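PDB 5OCP: periplasmic binding protein/LacI transcriptional regulator from Shewanella sp. ANA-3, which binds alpha- and beta-L-arabinofuranose and probably hands the sugar to an arabinose ABC transporter from the periplasm. Local coordinates for residues G115-L118 / M119-Q123; Q40-E43 / N44-A48; E174-E177 / G178-A182. One frame throughout, in Å; residues are numbered along the deposited sequence.

Contact 1 (G115-L118 / M119-Q123); sequences GQWL and MDKTQ
T122 OG1 donates to L118 O over 2.8 Å, and the backbone N of T122 reaches the same oxygen from the other face of its carbonyl plane. Two bonds from one residue thus grip L118 O in the last turn of helix 107-121. The hydroxyl can reach back because OG1 sits between the backbone N and the carbonyl carbon (chi1 64°), which also lays CG2 near L118 CD1, 3.9 Å away. Half a turn back along the helix, Q116 NE2 donates to D120 OD1 at 3.1 Å. The oxygen lies in the amide plane, but the nitrogen comes to it from above the carboxylate plane. The stronger partner of the same NE2 is Y154 OH, and the amide thereby links D120 to the loop after helix 138-151. Replacing Q116 by an alanine would probably leave D120 OD1 without this N-H and deprive Y154 OH of its amide partner.

Packing follows. The K121 chain runs alongside the W117 indole, with K121 CB 4.1 Å from the centroid of the six-membered ring, a CH-pi contact over the face, and K121 CG 3.8 Å from W117 CH2. On the inner side, M119 bends until its CE lies 4.1 Å from L118 CG. L118 then meets F147 of helix 138-151, as M119 meets V150, and W117 rests on V220 and V275 of the mixed sheet. The helix ends in a Schellman motif: Q123, with positive phi, is the C-prime residue, its N making a weak bond to D120 O while the next backbone N turns back to M119 O.

Contact 2 (Q40-E43 / N44-A48); sequences QKQE and NQIKA
K41 stands at the N-cap position of helix 42-54, one of the helices flanking the parallel sheet of a two-domain periplasmic binding protein, and its carbonyl begins the helical bonding. K41 O accepts from Q45 N at 3.3 Å, in the carbonyl plane, and more weakly from N44 N. The K41 and N44 side chains run side by side in the same direction, K41 CB 3.8 Å from N44 ND2, and that amide nitrogen also bonds to A38 O just ahead of the turn.

One residue on, Q42 O receives I46 N at 2.9 Å, while I46 CD1 sits in the angle between two neighbours, 3.9 Å from Q42 CG and 3.8 Å from E43 OE1. With CG anti to the backbone N (chi1 174°), the extended Q42 chain leads away from the following turn and carries NE2 to T68 O. Q45 turns inward, where NE2 is held by A63 O and S6 OG and OE1 by V65 N; its side chain is about 11 Å from the bound arabinofuranose. At the solvent side, K47 bends at its last torsion and brings NZ to within 3.6 Å of E43 OE2, a long salt bridge.

Contact 3 (E174-E177 / G178-A182); sequences EVME and GFLKA
V175 and F179 meet one turn apart on the inner side of helix 169-183, which packs against the mixed sheet of the sugar-binding protein's alpha/beta domain. The bump is V175 CG1. With that methyl anti to the backbone N (chi1 176°), it projects along the helix over the F179 ring, 3.9 Å from the centroid and 24° off the normal, a CH-pi contact. Its nearest ring atom is F179 CZ at 3.6 Å, so it lies over the far part of the phenyl. V175 O lies over the same face nearer the ring's root, 3.4 Å above the plane and displaced toward the rim. Between them, methyl and carbonyl make a shallow shelf along which the ring lies, while the same V175 O accepts the backbone N of F179. The aromatic wedge then reaches the sheet, touching A129 and L131 of strand 126-132 and R161 and Q163 of strand 157-164; V175 also meets L131 and Q163.

M176 fills the groove on the neighbouring side. Its chain crosses that of F179 at about a right angle, and SD comes to F179 CD2 at 4.1 Å, a Met-aromatic contact in which the sulfur stands obliquely to the ring. Further bending swings the terminal methyl on toward L180. Beyond this groove A202, A205 and I206 of helix 196-208 close over M176, and L180 touches A209. Thus one methionine bridges its own helix and helix 196-208, its sulfur serving the phenyl and its methyl the leucine. That methyl rests against the CG-CD2 branch of the leucine: M176 CE is 3.8 Å from both L180 CG and L180 CD2.

How the contacts relate
Along the chain the order is contact 2, contact 1, contact 3, each a single helical turn or two. Contact 2 starts helix 42-54 beside the parallel sheet, whereas helices 107-121 and 169-183, which carry contacts 1 and 3, belong to the domain built on the mixed sheet and lie on opposite faces of it. The centres of contacts 1 and 3 are about 23 Å apart; that of contact 2 is about 39 Å from contact 1 and 32 Å from contact 3, and none touch. Together they sample both lobes of a periplasmic binding protein, with the arabinofuranose held in the cleft between the lobes.

Contact 1 (G115-L118 / M119-Q123)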
loop_
_atom_site.group_PDB
_atom_site.type_symbol
_atom_site.label_atom_id
_atom_site.label_comp_id
_atom_site.label_asym_id
_atom_site.label_seq_id
_atom_site.Cartn_x
_atom_site.Cartn_y
_atom_site.Cartn_z
ATOM N N GLY A 115 -14.998 2.823 -2.407
ATOM C CA GLY A 115 -15.967 3.505 -3.294
ATOM C C GLY A 115 -17.396 3.216 -2.932
ATOM O O GLY A 115 -18.247 4.091 -2.896
ATOM N N GLN A 116 -17.715 1.961 -2.650
ATOM C CA GLN A 116 -19.065 1.618 -2.261
ATOM C C GLN A 116 -19.453 2.243 -0.971
ATOM O O GLN A 116 -20.566 2.748 -0.843
ATOM C CB GLN A 116 -19.242 0.090 -2.192
ATOM C CG GLN A 116 -20.686 -0.373 -2.106
ATOM C CD GLN A 116 -21.522 0.053 -3.301
ATOM O OE1 GLN A 116 -21.261 -0.343 -4.418
ATOM N NE2 GLN A 116 -22.463 0.954 -3.084
ATOM N N TRP A 117 -18.543 2.257 -0.002
ATOM C CA TRP A 117 -18.802 2.862 1.273
ATOM C C TRP A 117 -19.163 4.358 1.091
ATOM O O TRP A 117 -20.131 4.867 1.672
ATOM C CB TRP A 117 -17.612 2.718 2.255
ATOM C CG TRP A 117 -17.946 3.327 3.592
ATOM C CD1 TRP A 117 -18.559 2.688 4.674
ATOM C CD2 TRP A 117 -17.730 4.691 4.020
ATOM N NE1 TRP A 117 -18.754 3.618 5.696
ATOM C CE2 TRP A 117 -18.317 4.843 5.290
ATOM C CE3 TRP A 117 -17.202 5.808 3.402
ATOM C CZ2 TRP A 117 -18.266 6.031 5.990
ATOM C CZ3 TRP A 117 -17.203 7.031 4.086
ATOM C CH2 TRP A 117 -17.742 7.118 5.357
ATOM N N LEU A 118 -18.340 5.034 0.285
ATOM C CA LEU A 118 -18.577 6.448 0.017
ATOM C C LEU A 118 -19.928 6.688 -0.692
ATOM O O LEU A 118 -20.645 7.647 -0.353
ATOM C CB LEU A 118 -17.438 7.027 -0.821
ATOM C CG LEU A 118 -17.534 8.521 -1.073
ATOM C CD1 LEU A 118 -17.436 9.352 0.201
ATOM C CD2 LEU A 118 -16.475 8.917 -2.101
ATOM N N MET A 119 -20.276 5.835 -1.646
ATOM C CA MET A 119 -21.595 5.984 -2.293
ATOM C C MET A 119 -22.716 5.786 -1.316
ATOM O O MET A 119 -23.738 6.482 -1.400
ATOM C CB MET A 119 -21.748 5.069 -3.503
ATOM C CG MET A 119 -20.683 5.264 -4.597
ATOM S SD MET A 119 -20.905 6.870 -5.377
ATOM C CE MET A 119 -19.716 7.894 -4.483
ATOM N N ASP A 120 -22.568 4.855 -0.386
ATOM C CA ASP A 120 -23.604 4.597 0.606
ATOM C C ASP A 120 -23.738 5.792 1.541
ATOM O O ASP A 120 -24.849 6.253 1.817
ATOM C CB ASP A 120 -23.302 3.338 1.411
ATOM C CG ASP A 120 -23.350 2.076 0.621
ATOM O OD1 ASP A 120 -23.872 2.028 -0.521
ATOM O OD2 ASP A 120 -22.775 1.067 1.167
ATOM N N LYS A 121 -22.610 6.387 1.926
ATOM C CA LYS A 121 -22.507 7.474 2.868
ATOM C C LYS A 121 -23.179 8.717 2.295
ATOM O O LYS A 121 -23.798 9.465 3.045
ATOM C CB LYS A 121 -21.040 7.794 3.140
ATOM C CG LYS A 121 -20.774 8.952 4.091
ATOM C CD LYS A 121 -21.265 8.795 5.497
ATOM C CE LYS A 121 -20.784 9.944 6.378
ATOM N NZ LYS A 121 -21.234 9.633 7.760
ATOM N N THR A 122 -22.997 8.937 0.993
ATOM C CA THR A 122 -23.409 10.169 0.338
ATOM C C THR A 122 -24.664 9.962 -0.494
ATOM O O THR A 122 -25.043 10.878 -1.248
ATOM C CB THR A 122 -22.264 10.673 -0.562
ATOM O OG1 THR A 122 -22.026 9.712 -1.598
ATOM C CG2 THR A 122 -21.051 10.863 0.215
ATOM N N GLN A 123 -25.305 8.780 -0.382
ATOM C CA GLN A 123 -26.393 8.408 -1.209
ATOM C C GLN A 123 -26.119 8.638 -2.712
ATOM O O GLN A 123 -27.009 9.067 -3.458
ATOM C CB GLN A 123 -27.687 9.120 -0.698
ATOM C CG GLN A 123 -27.926 8.800 0.795
ATOM C CD GLN A 123 -29.214 9.325 1.431
ATOM O OE1 GLN A 123 -29.835 8.629 2.250
ATOM N NE2 GLN A 123 -29.548 10.562 1.167
#

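Contact 2 (Q40-E43 / N44-A48)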
loop_
_atom_site.group_PDB
_atom_site.type_symbol
_atom_site.label_atom_id
_atom_site.label_comp_id
_atom_site.label_asym_id
_atom_site.label_seq_id
_atom_site.Cartn_x
_atom_site.Cartn_y
_atom_site.Cartn_z
ATOM N N GLN A 40 13.155 4.360 -3.120
ATOM C CA GLN A 40 12.180 4.667 -4.188
ATOM C C GLN A 40 12.641 4.376 -5.630
ATOM O O GLN A 40 11.866 4.685 -6.554
ATOM C CB GLN A 40 11.563 6.062 -4.084
ATOM C CG GLN A 40 11.418 6.689 -2.686
ATOM C CD GLN A 40 10.693 5.835 -1.654
ATOM O OE1 GLN A 40 11.110 5.822 -0.421
ATOM N NE2 GLN A 40 9.591 5.141 -2.108
ATOM N N LYS A 41 13.838 3.847 -5.853
ATOM C CA LYS A 41 14.375 3.691 -7.224
ATOM C C LYS A 41 14.434 2.236 -7.660
ATOM O O LYS A 41 15.107 1.395 -7.032
ATOM C CB LYS A 41 15.732 4.364 -7.349
ATOM C CG LYS A 41 15.651 5.841 -7.014
ATOM C CD LYS A 41 17.045 6.438 -7.088
ATOM C CE LYS A 41 16.976 7.970 -7.050
ATOM N NZ LYS A 41 18.084 8.568 -7.870
ATOM N N GLN A 42 13.779 1.895 -8.783
ATOM C CA GLN A 42 13.799 0.547 -9.259
ATOM C C GLN A 42 15.224 0.055 -9.518
ATOM O O GLN A 42 15.591 -1.098 -9.294
ATOM C CB GLN A 42 12.931 0.399 -10.543
ATOM C CG GLN A 42 13.081 -1.019 -11.145
ATOM C CD GLN A 42 12.152 -1.247 -12.285
ATOM O OE1 GLN A 42 11.808 -0.260 -12.953
ATOM N NE2 GLN A 42 11.682 -2.544 -12.507
ATOM N N GLU A 43 16.069 0.946 -10.020
ATOM C CA GLU A 43 17.410 0.560 -10.257
ATOM C C GLU A 43 18.129 0.053 -9.045
ATOM O O GLU A 43 18.906 -0.853 -9.135
ATOM C CB GLU A 43 18.203 1.727 -10.901
ATOM C CG GLU A 43 18.165 1.627 -12.395
ATOM C CD GLU A 43 18.682 0.242 -12.923
ATOM O OE1 GLU A 43 18.045 -0.336 -13.850
ATOM O OE2 GLU A 43 19.676 -0.324 -12.354
ATOM N N ASN A 44 17.817 0.651 -7.898
ATOM C CA ASN A 44 18.404 0.118 -6.634
ATOM C C ASN A 44 17.859 -1.250 -6.240
ATOM O O ASN A 44 18.579 -2.095 -5.678
ATOM C CB ASN A 44 18.240 1.122 -5.532
ATOM C CG ASN A 44 19.033 2.400 -5.758
ATOM O OD1 ASN A 44 20.081 2.363 -6.429
ATOM N ND2 ASN A 44 18.629 3.496 -5.094
ATOM N N GLN A 45 16.578 -1.498 -6.572
ATOM C CA GLN A 45 16.074 -2.839 -6.366
ATOM C C GLN A 45 16.775 -3.842 -7.199
ATOM O O GLN A 45 17.142 -4.915 -6.720
ATOM C CB GLN A 45 14.561 -2.948 -6.627
ATOM C CG GLN A 45 13.728 -2.020 -5.788
ATOM C CD GLN A 45 12.252 -2.358 -5.728
ATOM O OE1 GLN A 45 11.477 -1.805 -6.482
ATOM N NE2 GLN A 45 11.884 -3.265 -4.834
ATOM N N ILE A 46 16.982 -3.516 -8.464
ATOM C CA ILE A 46 17.674 -4.452 -9.344
ATOM C C ILE A 46 19.110 -4.759 -8.882
ATOM O O ILE A 46 19.582 -5.907 -8.855
ATOM C CB ILE A 46 17.611 -3.960 -10.812
ATOM C CG1 ILE A 46 16.139 -3.981 -11.286
ATOM C CG2 ILE A 46 18.426 -4.926 -11.691
ATOM C CD1 ILE A 46 15.960 -3.229 -12.576
ATOM N N LYS A 47 19.782 -3.721 -8.411
ATOM C CA LYS A 47 21.074 -3.914 -7.809
ATOM C C LYS A 47 21.108 -4.812 -6.586
ATOM O O LYS A 47 21.971 -5.680 -6.450
ATOM C CB LYS A 47 21.697 -2.554 -7.515
ATOM C CG LYS A 47 22.116 -1.802 -8.775
ATOM C CD LYS A 47 22.925 -0.564 -8.415
ATOM C CE LYS A 47 23.592 0.001 -9.709
ATOM N NZ LYS A 47 22.568 0.770 -10.468
ATOM N N ALA A 48 20.163 -4.607 -5.668
ATOM C CA ALA A 48 20.021 -5.458 -4.495
ATOM C C ALA A 48 19.794 -6.904 -4.878
ATOM O O ALA A 48 20.433 -7.788 -4.364
ATOM C CB ALA A 48 18.855 -4.977 -3.633
#

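Contact 3 (E174-E177 / G178-A182)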
loop_
_atom_site.group_PDB
_atom_site.type_symbol
_atom_site.label_atom_id
_atom_site.label_comp_id
_atom_site.label_asym_id
_atom_site.label_seq_id
_atom_site.Cartn_x
_atom_site.Cartn_y
_atom_site.Cartn_z
ATOM N N GLU A 174 0.234 19.315 -0.598
ATOM C CA GLU A 174 0.462 20.314 -1.667
ATOM C C GLU A 174 -0.583 20.199 -2.743
ATOM O O GLU A 174 -1.157 21.213 -3.281
ATOM C CB GLU A 174 1.912 20.088 -2.247
ATOM C CG GLU A 174 2.382 21.164 -3.224
ATOM C CD GLU A 174 3.659 20.710 -3.946
ATOM O OE1 GLU A 174 4.535 20.110 -3.257
ATOM O OE2 GLU A 174 3.754 20.927 -5.167
ATOM N N VAL A 175 -0.833 18.952 -3.150
ATOM C CA VAL A 175 -1.825 18.717 -4.171
ATOM C C VAL A 175 -3.236 19.160 -3.737
ATOM O O VAL A 175 -4.004 19.745 -4.525
ATOM C CB VAL A 175 -1.786 17.231 -4.645
ATOM C CG1 VAL A 175 -2.885 17.003 -5.623
ATOM C CG2 VAL A 175 -0.431 16.893 -5.328
ATOM N N MET A 176 -3.598 18.829 -2.490
ATOM C CA MET A 176 -4.905 19.143 -1.942
ATOM C C MET A 176 -5.081 20.700 -1.879
ATOM O O MET A 176 -6.133 21.210 -2.254
ATOM C CB MET A 176 -5.101 18.597 -0.524
ATOM C CG MET A 176 -6.534 18.735 -0.036
ATOM S SD MET A 176 -7.696 17.711 -0.997
ATOM C CE MET A 176 -9.071 18.805 -0.887
ATOM N N GLU A 177 -4.041 21.392 -1.410
ATOM C CA GLU A 177 -4.023 22.897 -1.477
ATOM C C GLU A 177 -4.363 23.347 -2.840
ATOM O O GLU A 177 -5.231 24.259 -3.021
ATOM C CB GLU A 177 -2.661 23.479 -1.221
ATOM C CG GLU A 177 -2.188 23.331 0.157
ATOM C CD GLU A 177 -0.958 24.220 0.435
ATOM O OE1 GLU A 177 -0.845 25.329 -0.189
ATOM O OE2 GLU A 177 -0.145 23.787 1.288
ATOM N N GLY A 178 -3.719 22.724 -3.847
ATOM C CA GLY A 178 -3.968 23.073 -5.246
ATOM C C GLY A 178 -5.400 22.856 -5.637
ATOM O O GLY A 178 -6.032 23.707 -6.252
ATOM N N PHE A 179 -5.968 21.692 -5.310
ATOM C CA PHE A 179 -7.357 21.409 -5.600
ATOM C C PHE A 179 -8.365 22.445 -5.076
ATOM O O PHE A 179 -9.309 22.792 -5.757
ATOM C CB PHE A 179 -7.733 20.026 -4.994
ATOM C CG PHE A 179 -7.153 18.821 -5.711
ATOM C CD1 PHE A 179 -6.459 18.886 -6.930
ATOM C CD2 PHE A 179 -7.286 17.561 -5.107
ATOM C CE1 PHE A 179 -5.994 17.713 -7.522
ATOM C CE2 PHE A 179 -6.826 16.399 -5.705
ATOM C CZ PHE A 179 -6.226 16.458 -6.930
ATOM N N LEU A 180 -8.101 22.891 -3.867
ATOM C CA LEU A 180 -8.986 23.769 -3.094
ATOM C C LEU A 180 -8.954 25.140 -3.793
ATOM O O LEU A 180 -9.989 25.764 -3.961
ATOM C CB LEU A 180 -8.552 23.869 -1.651
ATOM C CG LEU A 180 -8.887 22.591 -0.845
ATOM C CD1 LEU A 180 -8.208 22.686 0.505
ATOM C CD2 LEU A 180 -10.369 22.382 -0.734
ATOM N N LYS A 181 -7.786 25.486 -4.325
ATOM C CA LYS A 181 -7.611 26.718 -5.076
ATOM C C LYS A 181 -8.315 26.608 -6.434
ATOM O O LYS A 181 -8.985 27.549 -6.860
ATOM C CB LYS A 181 -6.125 27.022 -5.274
ATOM C CG LYS A 181 -5.480 27.749 -4.106
ATOM C CD LYS A 181 -3.987 27.471 -4.038
ATOM C CE LYS A 181 -3.210 28.398 -4.959
ATOM N NZ LYS A 181 -3.982 29.629 -5.286
ATOM N N ALA A 182 -8.168 25.468 -7.114
ATOM C CA ALA A 182 -8.810 25.292 -8.390
ATOM C C ALA A 182 -10.323 25.183 -8.299
ATOM O O ALA A 182 -10.998 25.414 -9.265
ATOM C CB ALA A 182 -8.260 24.099 -9.140
#